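Long-range contacts in protein HTP-2 (Caenorhabditis elegans, PDB 4TZM), which binds a closure motif of HTP-3 through its HORMA domain and probably takes part in the hierarchical assembly of the meiotic chromosome axis: residues V49-I59 / V178-L189; Y69-M77 / R168-Q179. One frame throughout, in Å; residues are numbered along the deposited sequence.

Contact 1. Residues V49-I59 / V178-L189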
loop_
_atom_site.group_PDB
_atom_site.type_symbol
_atom_site.label_atom_id
_atom_site.label_comp_id
_atom_site.label_asym_id
_atom_site.label_seq_id
_atom_site.Cartn_x
_atom_site.Cartn_y
_atom_site.Cartn_z
ATOM N N VAL A 49 -0.124 -5.187 -1.801
ATOM C CA VAL A 49 -1.501 -4.711 -1.770
ATOM C C VAL A 49 -1.913 -4.103 -3.108
ATOM O O VAL A 49 -2.974 -4.426 -3.631
ATOM C CB VAL A 49 -1.719 -3.691 -0.629
ATOM C CG1 VAL A 49 -3.151 -3.187 -0.639
ATOM C CG2 VAL A 49 -1.408 -4.338 0.706
ATOM N N PHE A 50 -1.068 -3.253 -3.682
ATOM C CA PHE A 50 -1.412 -2.632 -4.961
ATOM C C PHE A 50 -1.406 -3.620 -6.118
ATOM O O PHE A 50 -2.118 -3.423 -7.102
ATOM C CB PHE A 50 -0.482 -1.455 -5.256
ATOM C CG PHE A 50 -0.871 -0.212 -4.524
ATOM C CD1 PHE A 50 -2.088 0.396 -4.785
ATOM C CD2 PHE A 50 -0.048 0.331 -3.557
ATOM C CE1 PHE A 50 -2.471 1.536 -4.106
ATOM C CE2 PHE A 50 -0.424 1.475 -2.874
ATOM C CZ PHE A 50 -1.639 2.077 -3.149
ATOM N N SER A 51 -0.622 -4.687 -5.999
ATOM C CA SER A 51 -0.694 -5.779 -6.966
ATOM C C SER A 51 -2.050 -6.457 -6.892
ATOM O O SER A 51 -2.683 -6.723 -7.915
ATOM C CB SER A 51 0.408 -6.808 -6.724
ATOM O OG SER A 51 1.667 -6.300 -7.112
ATOM N N ALA A 52 -2.482 -6.744 -5.667
ATOM C CA ALA A 52 -3.780 -7.354 -5.429
ATOM C C ALA A 52 -4.900 -6.484 -5.991
ATOM O O ALA A 52 -5.813 -6.988 -6.636
ATOM C CB ALA A 52 -3.987 -7.598 -3.939
ATOM N N VAL A 53 -4.819 -5.176 -5.764
ATOM C CA VAL A 53 -5.851 -4.268 -6.259
ATOM C C VAL A 53 -5.902 -4.257 -7.784
ATOM O O VAL A 53 -6.979 -4.377 -8.371
ATOM C CB VAL A 53 -5.635 -2.829 -5.765
ATOM C CG1 VAL A 53 -6.680 -1.907 -6.377
ATOM C CG2 VAL A 53 -5.695 -2.773 -4.249
ATOM N N LEU A 54 -4.740 -4.116 -8.419
ATOM C CA LEU A 54 -4.661 -4.116 -9.878
ATOM C C LEU A 54 -5.254 -5.391 -10.477
ATOM O O LEU A 54 -6.009 -5.333 -11.445
ATOM C CB LEU A 54 -3.210 -3.949 -10.341
ATOM C CG LEU A 54 -2.554 -2.573 -10.188
ATOM C CD1 LEU A 54 -1.076 -2.653 -10.533
ATOM C CD2 LEU A 54 -3.246 -1.536 -11.057
ATOM N N ARG A 55 -4.925 -6.539 -9.894
ATOM C CA ARG A 55 -5.415 -7.811 -10.419
ATOM C C ARG A 55 -6.901 -8.008 -10.124
ATOM O O ARG A 55 -7.691 -8.262 -11.032
ATOM C CB ARG A 55 -4.606 -8.977 -9.845
ATOM C CG ARG A 55 -5.179 -10.351 -10.170
ATOM C CD ARG A 55 -5.081 -10.681 -11.654
ATOM N NE ARG A 55 -6.248 -11.439 -12.094
ATOM C CZ ARG A 55 -7.177 -10.968 -12.920
ATOM N NH1 ARG A 55 -7.063 -9.744 -13.421
ATOM N NH2 ARG A 55 -8.213 -11.724 -13.255
ATOM N N GLN A 56 -7.272 -7.876 -8.854
ATOM C CA GLN A 56 -8.636 -8.160 -8.405
ATOM C C GLN A 56 -9.680 -7.246 -9.053
ATOM O O GLN A 56 -10.818 -7.655 -9.272
ATOM C CB GLN A 56 -8.715 -8.055 -6.877
ATOM C CG GLN A 56 -9.390 -9.239 -6.191
ATOM C CD GLN A 56 -8.676 -10.556 -6.439
ATOM O OE1 GLN A 56 -7.451 -10.644 -6.339
ATOM N NE2 GLN A 56 -9.441 -11.589 -6.765
ATOM N N ARG A 57 -9.291 -6.013 -9.365
ATOM C CA ARG A 57 -10.191 -5.085 -10.048
ATOM C C ARG A 57 -10.099 -5.249 -11.562
ATOM O O ARG A 57 -10.740 -4.511 -12.316
ATOM C CB ARG A 57 -9.885 -3.637 -9.648
ATOM C CG ARG A 57 -10.389 -3.264 -8.264
ATOM C CD ARG A 57 -11.889 -3.489 -8.149
ATOM N NE ARG A 57 -12.668 -2.373 -8.676
ATOM C CZ ARG A 57 -13.912 -2.481 -9.133
ATOM N NH1 ARG A 57 -14.517 -3.661 -9.142
ATOM N NH2 ARG A 57 -14.550 -1.412 -9.590
ATOM N N ASN A 58 -9.297 -6.219 -11.993
ATOM C CA ASN A 58 -9.156 -6.560 -13.407
ATOM C C ASN A 58 -8.629 -5.381 -14.230
ATOM O O ASN A 58 -8.967 -5.219 -15.399
ATOM C CB ASN A 58 -10.493 -7.067 -13.970
ATOM C CG ASN A 58 -10.327 -7.837 -15.273
ATOM O OD1 ASN A 58 -10.562 -7.304 -16.359
ATOM N ND2 ASN A 58 -9.923 -9.098 -15.168
ATOM N N ILE A 59 -7.798 -4.559 -13.597
ATOM C CA ILE A 59 -7.173 -3.427 -14.265
ATOM C C ILE A 59 -6.060 -3.942 -15.169
ATOM O O ILE A 59 -5.844 -3.429 -16.267
ATOM C CB ILE A 59 -6.623 -2.413 -13.246
ATOM C CG1 ILE A 59 -7.764 -1.875 -12.378
ATOM C CG2 ILE A 59 -5.903 -1.271 -13.941
ATOM C CD1 ILE A 59 -7.333 -0.820 -11.369
ATOM N N VAL A 178 -9.293 -6.763 0.657
ATOM C CA VAL A 178 -9.156 -6.329 -0.729
ATOM C C VAL A 178 -9.808 -7.334 -1.674
ATOM O O VAL A 178 -10.655 -6.967 -2.493
ATOM C CB VAL A 178 -7.675 -6.128 -1.124
ATOM C CG1 VAL A 178 -7.526 -6.071 -2.636
ATOM C CG2 VAL A 178 -7.130 -4.864 -0.490
ATOM N N GLN A 179 -9.426 -8.602 -1.549
ATOM C CA GLN A 179 -10.007 -9.651 -2.381
ATOM C C GLN A 179 -11.517 -9.740 -2.207
ATOM O O GLN A 179 -12.238 -9.984 -3.167
ATOM C CB GLN A 179 -9.367 -11.001 -2.066
ATOM C CG GLN A 179 -7.896 -11.068 -2.434
ATOM C CD GLN A 179 -7.247 -12.364 -2.007
ATOM O OE1 GLN A 179 -7.828 -13.141 -1.251
ATOM N NE2 GLN A 179 -6.032 -12.606 -2.491
ATOM N N PHE A 180 -11.998 -9.532 -0.986
ATOM C CA PHE A 180 -13.434 -9.586 -0.739
ATOM C C PHE A 180 -14.142 -8.354 -1.307
ATOM O O PHE A 180 -15.188 -8.474 -1.946
ATOM C CB PHE A 180 -13.725 -9.721 0.754
ATOM C CG PHE A 180 -15.173 -9.537 1.100
ATOM C CD1 PHE A 180 -16.097 -10.534 0.835
ATOM C CD2 PHE A 180 -15.612 -8.360 1.682
ATOM C CE1 PHE A 180 -17.431 -10.360 1.147
ATOM C CE2 PHE A 180 -16.945 -8.182 1.996
ATOM C CZ PHE A 180 -17.856 -9.181 1.727
ATOM N N LEU A 181 -13.565 -7.177 -1.070
ATOM C CA LEU A 181 -14.106 -5.915 -1.577
ATOM C C LEU A 181 -14.232 -5.902 -3.100
ATOM O O LEU A 181 -15.279 -5.548 -3.649
ATOM C CB LEU A 181 -13.223 -4.744 -1.134
ATOM C CG LEU A 181 -13.506 -3.356 -1.711
ATOM C CD1 LEU A 181 -14.889 -2.883 -1.302
ATOM C CD2 LEU A 181 -12.442 -2.360 -1.269
ATOM N N CYS A 182 -13.159 -6.288 -3.783
ATOM C CA CYS A 182 -13.117 -6.181 -5.238
ATOM C C CYS A 182 -13.976 -7.233 -5.930
ATOM O O CYS A 182 -14.470 -7.006 -7.033
ATOM C CB CYS A 182 -11.671 -6.276 -5.730
ATOM S SG CYS A 182 -10.612 -4.936 -5.155
ATOM N N THR A 183 -14.149 -8.379 -5.278
ATOM C CA THR A 183 -14.891 -9.498 -5.856
ATOM C C THR A 183 -16.382 -9.495 -5.504
ATOM O O THR A 183 -17.228 -9.647 -6.386
ATOM C CB THR A 183 -14.286 -10.844 -5.407
ATOM O OG1 THR A 183 -12.921 -10.916 -5.835
ATOM C CG2 THR A 183 -15.065 -12.014 -5.991
ATOM N N LYS A 184 -16.701 -9.311 -4.223
ATOM C CA LYS A 184 -18.075 -9.483 -3.737
ATOM C C LYS A 184 -18.819 -8.177 -3.433
ATOM O O LYS A 184 -20.031 -8.197 -3.238
ATOM C CB LYS A 184 -18.076 -10.355 -2.476
ATOM C CG LYS A 184 -17.368 -11.690 -2.624
ATOM C CD LYS A 184 -18.171 -12.661 -3.469
ATOM C CE LYS A 184 -17.528 -14.039 -3.481
ATOM N NZ LYS A 184 -18.435 -15.073 -4.056
ATOM N N VAL A 185 -18.110 -7.053 -3.387
ATOM C CA VAL A 185 -18.740 -5.787 -3.003
ATOM C C VAL A 185 -18.797 -4.762 -4.135
ATOM O O VAL A 185 -19.868 -4.249 -4.462
ATOM C CB VAL A 185 -18.018 -5.135 -1.804
ATOM C CG1 VAL A 185 -18.660 -3.796 -1.466
ATOM C CG2 VAL A 185 -18.046 -6.062 -0.600
ATOM N N LEU A 186 -17.644 -4.463 -4.725
ATOM C CA LEU A 186 -17.564 -3.467 -5.789
ATOM C C LEU A 186 -18.192 -3.957 -7.090
ATOM O O LEU A 186 -18.095 -5.137 -7.437
ATOM C CB LEU A 186 -16.109 -3.068 -6.044
ATOM C CG LEU A 186 -15.404 -2.280 -4.939
ATOM C CD1 LEU A 186 -13.992 -1.899 -5.365
ATOM C CD2 LEU A 186 -16.212 -1.046 -4.572
ATOM N N GLU A 187 -18.846 -3.043 -7.800
ATOM C CA GLU A 187 -19.281 -3.296 -9.166
ATOM C C GLU A 187 -18.052 -3.356 -10.067
ATOM O O GLU A 187 -17.001 -2.817 -9.714
ATOM C CB GLU A 187 -20.235 -2.201 -9.653
ATOM C CG GLU A 187 -21.708 -2.583 -9.663
ATOM C CD GLU A 187 -22.543 -1.609 -10.474
ATOM O OE1 GLU A 187 -21.978 -0.608 -10.964
ATOM O OE2 GLU A 187 -23.760 -1.844 -10.627
ATOM N N PRO A 188 -18.170 -4.022 -11.229
ATOM C CA PRO A 188 -17.065 -4.010 -12.196
ATOM C C PRO A 188 -16.765 -2.599 -12.689
ATOM O O PRO A 188 -17.679 -1.777 -12.753
ATOM C CB PRO A 188 -17.586 -4.881 -13.343
ATOM C CG PRO A 188 -18.656 -5.756 -12.713
ATOM C CD PRO A 188 -19.279 -4.899 -11.651
ATOM N N LEU A 189 -15.507 -2.324 -13.026
ATOM C CA LEU A 189 -15.136 -1.035 -13.595
ATOM C C LEU A 189 -15.771 -0.869 -14.973
ATOM O O LEU A 189 -16.026 -1.858 -15.664
ATOM C CB LEU A 189 -13.612 -0.901 -13.687
ATOM C CG LEU A 189 -12.878 -0.548 -12.392
ATOM C CD1 LEU A 189 -11.369 -0.554 -12.600
ATOM C CD2 LEU A 189 -13.343 0.804 -11.876
#
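Helix 49-56 and helix 178-185 run nearly parallel, 12° between their directions and 9.7 Å between axes; the CA atoms come nearest just past the end of helix 49-56, where R57 meets C182. V178 packs against helix 49-56, with CG1 touching CB of A52 and CG2 of V53. One turn on, Q56 lies against the second helix: its CB is 3.6 Å from CB of C182, and a bend at chi2 (61°) brings the amide across CG of Q179.

R57 carries the polar part. Its CG and CD rest on SG of C182, with CG 3.5 Å away. Bends at chi2 and chi3 turn the guanidinium toward 186-189. There it meets E187 end-on: NH1 and NH2 both donate to E187 O, at 2.7 and 2.8 Å. The oxygen lies near the guanidinium plane, which probably limits rotation of the group. L186 CD1 sits 3.6 Å above one face, toward the rim. NH2 also makes a salt bridge with E123. Beyond R57, CG1 of I59 touches CD1 of L189 at 3.8 Å.

N58 has positive phi and closes helix 35-56 in a Schellman motif; N58 and I59 also pack on the bound peptide. Both helices lie on the HORMA sheet: V53 and L181 reach F125 of strand 123-133, while V49 and L181 touch strand 240-248, as does L186 in the following loop.

Contact 2. Residues Y69-M77 / R168-Q179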
loop_
_atom_site.group_PDB
_atom_site.type_symbol
_atom_site.label_atom_id
_atom_site.label_comp_id
_atom_site.label_asym_id
_atom_site.label_seq_id
_atom_site.Cartn_x
_atom_site.Cartn_y
_atom_site.Cartn_z
ATOM N N TYR A 69 1.877 -16.660 -2.057
ATOM C CA TYR A 69 1.152 -16.953 -0.827
ATOM C C TYR A 69 1.650 -16.068 0.309
ATOM O O TYR A 69 2.850 -15.823 0.435
ATOM C CB TYR A 69 1.305 -18.424 -0.437
ATOM C CG TYR A 69 0.562 -19.408 -1.311
ATOM C CD1 TYR A 69 1.050 -19.770 -2.561
ATOM C CD2 TYR A 69 -0.618 -19.996 -0.875
ATOM C CE1 TYR A 69 0.374 -20.680 -3.360
ATOM C CE2 TYR A 69 -1.300 -20.905 -1.663
ATOM C CZ TYR A 69 -0.800 -21.245 -2.905
ATOM O OH TYR A 69 -1.474 -22.150 -3.695
ATOM N N ILE A 70 0.720 -15.592 1.126
ATOM C CA ILE A 70 1.053 -14.843 2.330
ATOM C C ILE A 70 1.048 -15.786 3.523
ATOM O O ILE A 70 1.906 -15.709 4.402
ATOM C CB ILE A 70 0.064 -13.697 2.566
ATOM C CG1 ILE A 70 -0.062 -12.855 1.298
ATOM C CG2 ILE A 70 0.502 -12.842 3.746
ATOM C CD1 ILE A 70 -1.298 -12.012 1.262
ATOM N N THR A 71 0.055 -16.669 3.551
ATOM C CA THR A 71 0.033 -17.794 4.477
ATOM C C THR A 71 -0.262 -19.050 3.667
ATOM O O THR A 71 -0.487 -18.972 2.461
ATOM C CB THR A 71 -1.016 -17.624 5.593
ATOM O OG1 THR A 71 -2.324 -17.879 5.073
ATOM C CG2 THR A 71 -0.970 -16.218 6.163
ATOM N N GLU A 72 -0.260 -20.205 4.322
ATOM C CA GLU A 72 -0.541 -21.459 3.632
ATOM C C GLU A 72 -1.970 -21.478 3.106
ATOM O O GLU A 72 -2.266 -22.118 2.096
ATOM C CB GLU A 72 -0.311 -22.649 4.562
ATOM C CG GLU A 72 1.132 -22.848 4.987
ATOM C CD GLU A 72 1.292 -24.020 5.934
ATOM O OE1 GLU A 72 0.264 -24.519 6.440
ATOM O OE2 GLU A 72 2.442 -24.446 6.172
ATOM N N ASN A 73 -2.847 -20.757 3.797
ATOM C CA ASN A 73 -4.268 -20.725 3.474
ATOM C C ASN A 73 -4.628 -19.640 2.461
ATOM O O ASN A 73 -5.637 -19.745 1.763
ATOM C CB ASN A 73 -5.083 -20.512 4.754
ATOM C CG ASN A 73 -6.341 -21.356 4.798
ATOM O OD1 ASN A 73 -7.303 -21.096 4.076
ATOM N ND2 ASN A 73 -6.343 -22.368 5.660
ATOM N N LEU A 74 -3.803 -18.598 2.387
ATOM C CA LEU A 74 -4.151 -17.398 1.627
ATOM C C LEU A 74 -3.155 -17.069 0.518
ATOM O O LEU A 74 -1.947 -16.981 0.749
ATOM C CB LEU A 74 -4.277 -16.199 2.573
ATOM C CG LEU A 74 -4.561 -14.844 1.921
ATOM C CD1 LEU A 74 -5.978 -14.788 1.365
ATOM C CD2 LEU A 74 -4.314 -13.709 2.906
ATOM N N SER A 75 -3.683 -16.875 -0.686
ATOM C CA SER A 75 -2.864 -16.566 -1.848
ATOM C C SER A 75 -3.240 -15.220 -2.450
ATOM O O SER A 75 -4.310 -14.679 -2.173
ATOM C CB SER A 75 -3.005 -17.656 -2.907
ATOM O OG SER A 75 -4.246 -17.544 -3.582
ATOM N N CYS A 76 -2.359 -14.691 -3.289
ATOM C CA CYS A 76 -2.605 -13.424 -3.962
ATOM C C CYS A 76 -1.792 -13.360 -5.247
ATOM O O CYS A 76 -0.886 -14.170 -5.457
ATOM C CB CYS A 76 -2.256 -12.247 -3.050
ATOM S SG CYS A 76 -0.565 -12.271 -2.418
ATOM N N MET A 77 -2.123 -12.401 -6.105
ATOM C CA MET A 77 -1.397 -12.213 -7.357
ATOM C C MET A 77 -0.478 -10.995 -7.271
ATOM O O MET A 77 -0.944 -9.867 -7.122
ATOM C CB MET A 77 -2.374 -12.058 -8.526
ATOM C CG MET A 77 -3.336 -13.228 -8.705
ATOM S SD MET A 77 -2.515 -14.812 -8.990
ATOM C CE MET A 77 -1.911 -14.604 -10.662
ATOM N N ARG A 168 1.593 -9.384 10.826
ATOM C CA ARG A 168 1.163 -10.449 9.916
ATOM C C ARG A 168 -0.363 -10.583 9.890
ATOM O O ARG A 168 -0.953 -10.787 8.830
ATOM C CB ARG A 168 1.805 -11.788 10.310
ATOM C CG ARG A 168 1.353 -13.002 9.483
ATOM C CD ARG A 168 1.974 -14.291 10.027
ATOM N NE ARG A 168 1.495 -15.497 9.355
ATOM C CZ ARG A 168 0.434 -16.200 9.743
ATOM N NH1 ARG A 168 -0.271 -15.814 10.798
ATOM N NH2 ARG A 168 0.073 -17.288 9.077
ATOM N N ASP A 169 -0.994 -10.461 11.057
ATOM C CA ASP A 169 -2.453 -10.488 11.144
ATOM C C ASP A 169 -3.069 -9.308 10.400
ATOM O O ASP A 169 -4.099 -9.448 9.739
ATOM C CB ASP A 169 -2.926 -10.460 12.602
ATOM C CG ASP A 169 -2.628 -11.748 13.346
ATOM O OD1 ASP A 169 -2.313 -12.767 12.697
ATOM O OD2 ASP A 169 -2.724 -11.742 14.594
ATOM N N GLN A 170 -2.446 -8.141 10.531
ATOM C CA GLN A 170 -2.939 -6.936 9.876
ATOM C C GLN A 170 -2.784 -7.041 8.364
ATOM O O GLN A 170 -3.613 -6.531 7.611
ATOM C CB GLN A 170 -2.204 -5.698 10.399
ATOM C CG GLN A 170 -2.569 -5.292 11.825
ATOM C CD GLN A 170 -1.559 -4.334 12.439
ATOM O OE1 GLN A 170 -0.496 -4.085 11.869
ATOM N NE2 GLN A 170 -1.887 -3.794 13.606
ATOM N N MET A 171 -1.721 -7.709 7.923
ATOM C CA MET A 171 -1.455 -7.871 6.493
ATOM C C MET A 171 -2.413 -8.881 5.868
ATOM O O MET A 171 -2.918 -8.672 4.764
ATOM C CB MET A 171 -0.008 -8.305 6.263
ATOM C CG MET A 171 0.310 -8.690 4.826
ATOM S SD MET A 171 -0.003 -7.347 3.664
ATOM C CE MET A 171 1.061 -6.082 4.321
ATOM N N VAL A 172 -2.656 -9.974 6.582
ATOM C CA VAL A 172 -3.618 -10.982 6.157
ATOM C C VAL A 172 -5.020 -10.382 6.044
ATOM O O VAL A 172 -5.748 -10.656 5.089
ATOM C CB VAL A 172 -3.622 -12.176 7.132
ATOM C CG1 VAL A 172 -4.899 -12.996 6.989
ATOM C CG2 VAL A 172 -2.384 -13.038 6.911
ATOM N N THR A 173 -5.381 -9.546 7.011
ATOM C CA THR A 173 -6.675 -8.862 7.008
ATOM C C THR A 173 -6.846 -7.938 5.800
ATOM O O THR A 173 -7.903 -7.914 5.170
ATOM C CB THR A 173 -6.867 -8.038 8.300
ATOM O OG1 THR A 173 -7.088 -8.928 9.401
ATOM C CG2 THR A 173 -8.053 -7.089 8.171
ATOM N N ILE A 174 -5.801 -7.181 5.478
ATOM C CA ILE A 174 -5.861 -6.223 4.378
ATOM C C ILE A 174 -6.092 -6.932 3.044
ATOM O O ILE A 174 -6.982 -6.551 2.279
ATOM C CB ILE A 174 -4.576 -5.365 4.302
ATOM C CG1 ILE A 174 -4.639 -4.234 5.330
ATOM C CG2 ILE A 174 -4.391 -4.784 2.903
ATOM C CD1 ILE A 174 -3.402 -3.362 5.358
ATOM N N VAL A 175 -5.310 -7.978 2.791
ATOM C CA VAL A 175 -5.385 -8.725 1.540
ATOM C C VAL A 175 -6.707 -9.479 1.397
ATOM O O VAL A 175 -7.282 -9.538 0.307
ATOM C CB VAL A 175 -4.210 -9.703 1.419
ATOM C CG1 VAL A 175 -4.291 -10.476 0.111
ATOM C CG2 VAL A 175 -2.899 -8.931 1.513
ATOM N N ARG A 176 -7.200 -10.035 2.499
ATOM C CA ARG A 176 -8.513 -10.670 2.495
ATOM C C ARG A 176 -9.604 -9.647 2.201
ATOM O O ARG A 176 -10.491 -9.896 1.390
ATOM C CB ARG A 176 -8.792 -11.367 3.831
ATOM C CG ARG A 176 -8.296 -12.805 3.893
ATOM C CD ARG A 176 -8.898 -13.552 5.077
ATOM N NE ARG A 176 -8.963 -14.992 4.833
ATOM C CZ ARG A 176 -8.053 -15.867 5.254
ATOM N NH1 ARG A 176 -7.004 -15.455 5.953
ATOM N NH2 ARG A 176 -8.198 -17.157 4.980
ATOM N N SER A 177 -9.529 -8.492 2.852
ATOM C CA SER A 177 -10.525 -7.446 2.647
ATOM C C SER A 177 -10.491 -6.915 1.215
ATOM O O SER A 177 -11.535 -6.654 0.625
ATOM C CB SER A 177 -10.321 -6.303 3.644
ATOM O OG SER A 177 -10.705 -6.696 4.953
ATOM N N VAL A 178 -9.293 -6.763 0.657
ATOM C CA VAL A 178 -9.156 -6.329 -0.729
ATOM C C VAL A 178 -9.808 -7.334 -1.674
ATOM O O VAL A 178 -10.655 -6.967 -2.493
ATOM C CB VAL A 178 -7.675 -6.128 -1.124
ATOM C CG1 VAL A 178 -7.526 -6.071 -2.636
ATOM C CG2 VAL A 178 -7.130 -4.864 -0.490
ATOM N N GLN A 179 -9.426 -8.602 -1.549
ATOM C CA GLN A 179 -10.007 -9.651 -2.381
ATOM C C GLN A 179 -11.517 -9.740 -2.207
ATOM O O GLN A 179 -12.238 -9.984 -3.167
ATOM C CB GLN A 179 -9.367 -11.001 -2.066
ATOM C CG GLN A 179 -7.896 -11.068 -2.434
ATOM C CD GLN A 179 -7.247 -12.364 -2.007
ATOM O OE1 GLN A 179 -7.828 -13.141 -1.251
ATOM N NE2 GLN A 179 -6.032 -12.606 -2.491
#
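I70 and V175 meet tip to tip where the hairpin turn 69-77 leans on helix 168-179. Strand 75-77 crosses the helix at 63°, with 9.8 Å between their axes. CD1 of I70 lies 3.5 Å from CG2 of V175, a tight carbon pair, and CG1 of the same valine is almost as near. V175 CG1 also faces CB of C76.

L74 can be followed outward. Its CB lies over one face of the R176 guanidinium. With chi1 at 177°, CG is anti to the backbone N and extends the chain toward the helix, where the two methyls part. CD1 meets CG of R176 at 4.0 Å and OE1 of Q179 at 3.6 Å. CD2 lies by the carbonyl oxygen and CG1 of V172 and by CG1 of V175. The L74 and V172 side chains run alongside each other in opposite senses.

The polar tie is made by Q179. The straight chain past CG carries NE2 to S75 O at 2.7 Å, with an N-H...O angle of 160°. The oxygen lies in the amide plane, and the donor lies in the carbonyl plane.

T71 closes the other end. Its CG2 lies 3.3 Å from NH2 of R168 and also packs on CG2 of V172. Its OG1 accepts from the N of N73 in an ST turn, and a classic beta bulge sets I70 and T71 opposite L74.

I70 and R168 also touch W24 from the N-terminal part of the chain. On other sides of helix 164-185, M171 packs on F41 and A45 of helix 35-56, and M171 and I174 reach L235 of strand 228-235. C76 pairs with N68 in the small sheet of strands 65-69 and 75-79.

From the N terminus, helix 35-56 comes first, and its end supplies V49-I59 to contact 1. Next, Y69-M77 joins the two strands of the small sheet and enters contact 2. The chain then passes through helix 84-102 and strands 105-113 and 123-133 before helix 164-185. There R168-Q179 closes the loop of contact 2, and V178-L189 closes the wider loop of contact 1, in which contact 2 is nested. The contacts share V178 and Q179, and their centres are 13 Å apart. Between them, M77 packs on S51 and R55, and V49 on I174. Together they hold helix 35-56 and the small sheet against helix 164-185.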